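Local coordinates for protein calreticulin, putative (Trypanosoma cruzi, PDB 5HCF) that probably acts as an endoplasmic reticulum chaperone, its lectin-like globular domain binding carbohydrate and peptide, presumably on folding glycoproteins, at residues His13-Asp21 and Met94-Glu102. Residues are numbered along the deposited sequence; the frame is centred on the assembly and turned at random.
Sequences HWTTSKHRD and MDPEKFHGE
Ser17 and Lys18 meet the carbonyls of Glu97 and Phe99 where, in the legume-lectin fold of calreticulin, the loop between strands 83-91 and 107-114 comes up against the edge strand 15-16. Lys18 N hydrogen-bonds to Glu97 O, the modelled separation of 2.5 Å being shorter than usual and its exact length doubtful. Ser17 OG lies 3.0 Å from Glu97 O and 2.9 Å from Phe99 O, and its one proton can serve either. Ser17 OG also accepts from His19 N, closing an ST turn, so the hydroxyl ties its own turn to the loop. It is carried there by a chi1 of 170°, which sets OG anti to the backbone N. On the loop, Asp95 OD1 takes the Glu97 amide in an Asx turn.

Farther out, the His19 and His100 imidazoles stack face to face, centroids 3.9 Å apart and planes at 11°. His100 ND1 donates nearly in its ring plane to Lys98 O, which helps hold that ring in its rotation, while His100 CB also sits over the His19 face. Within the edge strand, whose Thr15 is backbone hydrogen-bonded to Ser55 of strand 50-62, Thr15 CB packs against Pro96 CB. At the surface, Lys18 runs alongside Glu97, its CD 3.6 Å from Glu97 OE1.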
loop_
_atom_site.group_PDB
_atom_site.type_symbol
_atom_site.label_atom_id
_atom_site.label_comp_id
_atom_site.label_asym_id
_atom_site.label_seq_id
_atom_site.Cartn_x
_atom_site.Cartn_y
_atom_site.Cartn_z
ATOM N N HIS A 13 -1.945 -12.413 15.281
ATOM C CA HIS A 13 -3.169 -11.614 15.202
ATOM C C HIS A 13 -3.622 -11.387 13.759
ATOM O O HIS A 13 -4.656 -10.764 13.511
ATOM C CB HIS A 13 -2.980 -10.266 15.908
ATOM C CG HIS A 13 -1.810 -9.479 15.407
ATOM N ND1 HIS A 13 -0.505 -9.836 15.667
ATOM C CD2 HIS A 13 -1.749 -8.346 14.666
ATOM C CE1 HIS A 13 0.310 -8.963 15.104
ATOM N NE2 HIS A 13 -0.420 -8.048 14.491
ATOM N N TRP A 14 -2.841 -11.886 12.809
ATOM C CA TRP A 14 -3.222 -11.823 11.403
ATOM C C TRP A 14 -3.890 -13.128 10.983
ATOM O O TRP A 14 -3.361 -14.213 11.227
ATOM C CB TRP A 14 -2.009 -11.543 10.519
ATOM C CG TRP A 14 -1.629 -10.097 10.456
ATOM C CD1 TRP A 14 -1.042 -9.359 11.440
ATOM C CD2 TRP A 14 -1.818 -9.209 9.348
ATOM N NE1 TRP A 14 -0.851 -8.068 11.015
ATOM C CE2 TRP A 14 -1.319 -7.949 9.732
ATOM C CE3 TRP A 14 -2.365 -9.357 8.069
ATOM C CZ2 TRP A 14 -1.343 -6.843 8.880
ATOM C CZ3 TRP A 14 -2.389 -8.260 7.225
ATOM C CH2 TRP A 14 -1.881 -7.018 7.634
ATOM N N THR A 15 -5.054 -13.022 10.354
ATOM C CA THR A 15 -5.802 -14.204 9.945
ATOM C C THR A 15 -5.658 -14.489 8.456
ATOM O O THR A 15 -5.894 -13.619 7.622
ATOM C CB THR A 15 -7.297 -14.069 10.271
ATOM O OG1 THR A 15 -7.455 -13.708 11.648
ATOM C CG2 THR A 15 -8.007 -15.378 10.009
ATOM N N THR A 16 -5.282 -15.722 8.135
ATOM C CA THR A 16 -5.100 -16.141 6.753
ATOM C C THR A 16 -6.399 -16.722 6.207
ATOM O O THR A 16 -7.036 -17.548 6.854
ATOM C CB THR A 16 -3.973 -17.183 6.626
ATOM O OG1 THR A 16 -2.807 -16.719 7.320
ATOM C CG2 THR A 16 -3.631 -17.422 5.162
ATOM N N SER A 17 -6.781 -16.294 5.010
ATOM C CA SER A 17 -8.077 -16.650 4.442
ATOM C C SER A 17 -8.262 -18.148 4.216
ATOM O O SER A 17 -7.294 -18.898 4.121
ATOM C CB SER A 17 -8.283 -15.909 3.124
ATOM O OG SER A 17 -9.422 -16.404 2.443
ATOM N N LYS A 18 -9.520 -18.577 4.152
ATOM C CA LYS A 18 -9.846 -19.962 3.845
ATOM C C LYS A 18 -10.496 -20.063 2.464
ATOM O O LYS A 18 -11.131 -21.069 2.129
ATOM C CB LYS A 18 -10.776 -20.552 4.907
ATOM C CG LYS A 18 -10.148 -20.729 6.272
ATOM C CD LYS A 18 -11.109 -21.448 7.209
ATOM C CE LYS A 18 -10.610 -22.858 7.525
ATOM N NZ LYS A 18 -9.535 -22.846 8.562
ATOM N N HIS A 19 -10.338 -19.016 1.662
ATOM C CA HIS A 19 -10.951 -18.978 0.341
ATOM C C HIS A 19 -10.305 -19.996 -0.596
ATOM O O HIS A 19 -10.910 -20.407 -1.585
ATOM C CB HIS A 19 -10.854 -17.572 -0.252
ATOM C CG HIS A 19 -11.557 -17.421 -1.564
ATOM N ND1 HIS A 19 -12.929 -17.347 -1.669
ATOM C CD2 HIS A 19 -11.078 -17.325 -2.829
ATOM C CE1 HIS A 19 -13.266 -17.212 -2.941
ATOM N NE2 HIS A 19 -12.161 -17.197 -3.664
ATOM N N ARG A 20 -9.080 -20.406 -0.272
ATOM C CA ARG A 20 -8.398 -21.462 -1.016
ATOM C C ARG A 20 -7.572 -22.278 -0.022
ATOM O O ARG A 20 -7.070 -21.731 0.958
ATOM C CB ARG A 20 -7.501 -20.869 -2.112
ATOM C CG ARG A 20 -8.196 -19.799 -2.950
ATOM C CD ARG A 20 -7.294 -19.128 -3.997
ATOM N NE ARG A 20 -7.144 -19.911 -5.221
ATOM C CZ ARG A 20 -6.043 -20.562 -5.576
ATOM N NH1 ARG A 20 -4.976 -20.544 -4.791
ATOM N NH2 ARG A 20 -6.011 -21.239 -6.717
ATOM N N ASP A 21 -7.437 -23.580 -0.253
ATOM C CA ASP A 21 -6.690 -24.423 0.680
ATOM C C ASP A 21 -5.186 -24.366 0.416
ATOM O O ASP A 21 -4.411 -25.089 1.041
ATOM C CB ASP A 21 -7.169 -25.880 0.613
ATOM C CG ASP A 21 -6.878 -26.546 -0.731
ATOM O OD1 ASP A 21 -6.191 -25.945 -1.586
ATOM O OD2 ASP A 21 -7.325 -27.696 -0.928
ATOM N N MET A 94 -15.448 -6.794 6.722
ATOM C CA MET A 94 -15.354 -8.019 5.937
ATOM C C MET A 94 -15.052 -9.234 6.811
ATOM O O MET A 94 -14.640 -9.092 7.957
ATOM C CB MET A 94 -14.273 -7.876 4.872
ATOM C CG MET A 94 -12.897 -7.666 5.460
ATOM S SD MET A 94 -11.590 -8.066 4.294
ATOM C CE MET A 94 -11.734 -9.845 4.264
ATOM N N ASP A 95 -15.226 -10.425 6.249
ATOM C CA ASP A 95 -14.848 -11.662 6.924
ATOM C C ASP A 95 -13.465 -12.092 6.453
ATOM O O ASP A 95 -13.306 -12.511 5.307
ATOM C CB ASP A 95 -15.876 -12.765 6.643
ATOM C CG ASP A 95 -15.617 -14.045 7.434
ATOM O OD1 ASP A 95 -14.481 -14.255 7.915
ATOM O OD2 ASP A 95 -16.560 -14.858 7.559
ATOM N N PRO A 96 -12.465 -12.005 7.342
ATOM C CA PRO A 96 -11.072 -12.340 7.017
ATOM C C PRO A 96 -10.864 -13.736 6.417
ATOM O O PRO A 96 -9.933 -13.913 5.626
ATOM C CB PRO A 96 -10.365 -12.234 8.374
ATOM C CG PRO A 96 -11.199 -11.280 9.157
ATOM C CD PRO A 96 -12.615 -11.538 8.731
ATOM N N GLU A 97 -11.714 -14.700 6.768
ATOM C CA GLU A 97 -11.559 -16.073 6.284
ATOM C C GLU A 97 -12.049 -16.262 4.846
ATOM O O GLU A 97 -11.677 -17.237 4.185
ATOM C CB GLU A 97 -12.268 -17.055 7.220
ATOM C CG GLU A 97 -11.595 -17.176 8.578
ATOM C CD GLU A 97 -12.159 -18.302 9.417
ATOM O OE1 GLU A 97 -13.108 -18.976 8.959
ATOM O OE2 GLU A 97 -11.645 -18.515 10.536
ATOM N N LYS A 98 -12.880 -15.341 4.366
ATOM C CA LYS A 98 -13.314 -15.381 2.972
ATOM C C LYS A 98 -12.678 -14.235 2.205
ATOM O O LYS A 98 -13.149 -13.853 1.135
ATOM C CB LYS A 98 -14.831 -15.314 2.837
ATOM C CG LYS A 98 -15.590 -16.431 3.521
ATOM C CD LYS A 98 -17.077 -16.138 3.443
ATOM C CE LYS A 98 -17.901 -17.184 4.175
ATOM N NZ LYS A 98 -19.355 -17.003 3.860
ATOM N N PHE A 99 -11.601 -13.694 2.763
ATOM C CA PHE A 99 -10.893 -12.587 2.146
ATOM C C PHE A 99 -10.176 -13.046 0.884
ATOM O O PHE A 99 -9.387 -13.986 0.911
ATOM C CB PHE A 99 -9.892 -11.992 3.134
ATOM C CG PHE A 99 -9.025 -10.913 2.550
ATOM C CD1 PHE A 99 -9.568 -9.915 1.757
ATOM C CD2 PHE A 99 -7.661 -10.897 2.802
ATOM C CE1 PHE A 99 -8.765 -8.924 1.225
ATOM C CE2 PHE A 99 -6.856 -9.910 2.274
ATOM C CZ PHE A 99 -7.408 -8.920 1.485
ATOM N N HIS A 100 -10.458 -12.378 -0.226
ATOM C CA HIS A 100 -9.800 -12.704 -1.484
ATOM C C HIS A 100 -9.835 -11.508 -2.425
ATOM O O HIS A 100 -10.321 -10.431 -2.061
ATOM C CB HIS A 100 -10.452 -13.925 -2.140
ATOM C CG HIS A 100 -11.869 -13.700 -2.567
ATOM N ND1 HIS A 100 -12.893 -13.477 -1.671
ATOM C CD2 HIS A 100 -12.433 -13.661 -3.799
ATOM C CE1 HIS A 100 -14.025 -13.308 -2.331
ATOM N NE2 HIS A 100 -13.773 -13.415 -3.624
ATOM N N GLY A 101 -9.311 -11.703 -3.632
ATOM C CA GLY A 101 -9.204 -10.641 -4.617
ATOM C C GLY A 101 -10.471 -9.847 -4.873
ATOM O O GLY A 101 -10.401 -8.687 -5.271
ATOM N N GLU A 102 -11.627 -10.461 -4.637
ATOM C CA GLU A 102 -12.908 -9.836 -4.960
ATOM C C GLU A 102 -13.512 -9.083 -3.774
ATOM O O GLU A 102 -14.458 -8.315 -3.937
ATOM C CB GLU A 102 -13.900 -10.888 -5.458
ATOM C CG GLU A 102 -13.375 -11.758 -6.585
ATOM C CD GLU A 102 -13.432 -11.060 -7.926
ATOM O OE1 GLU A 102 -14.279 -11.443 -8.763
ATOM O OE2 GLU A 102 -12.623 -10.130 -8.140
#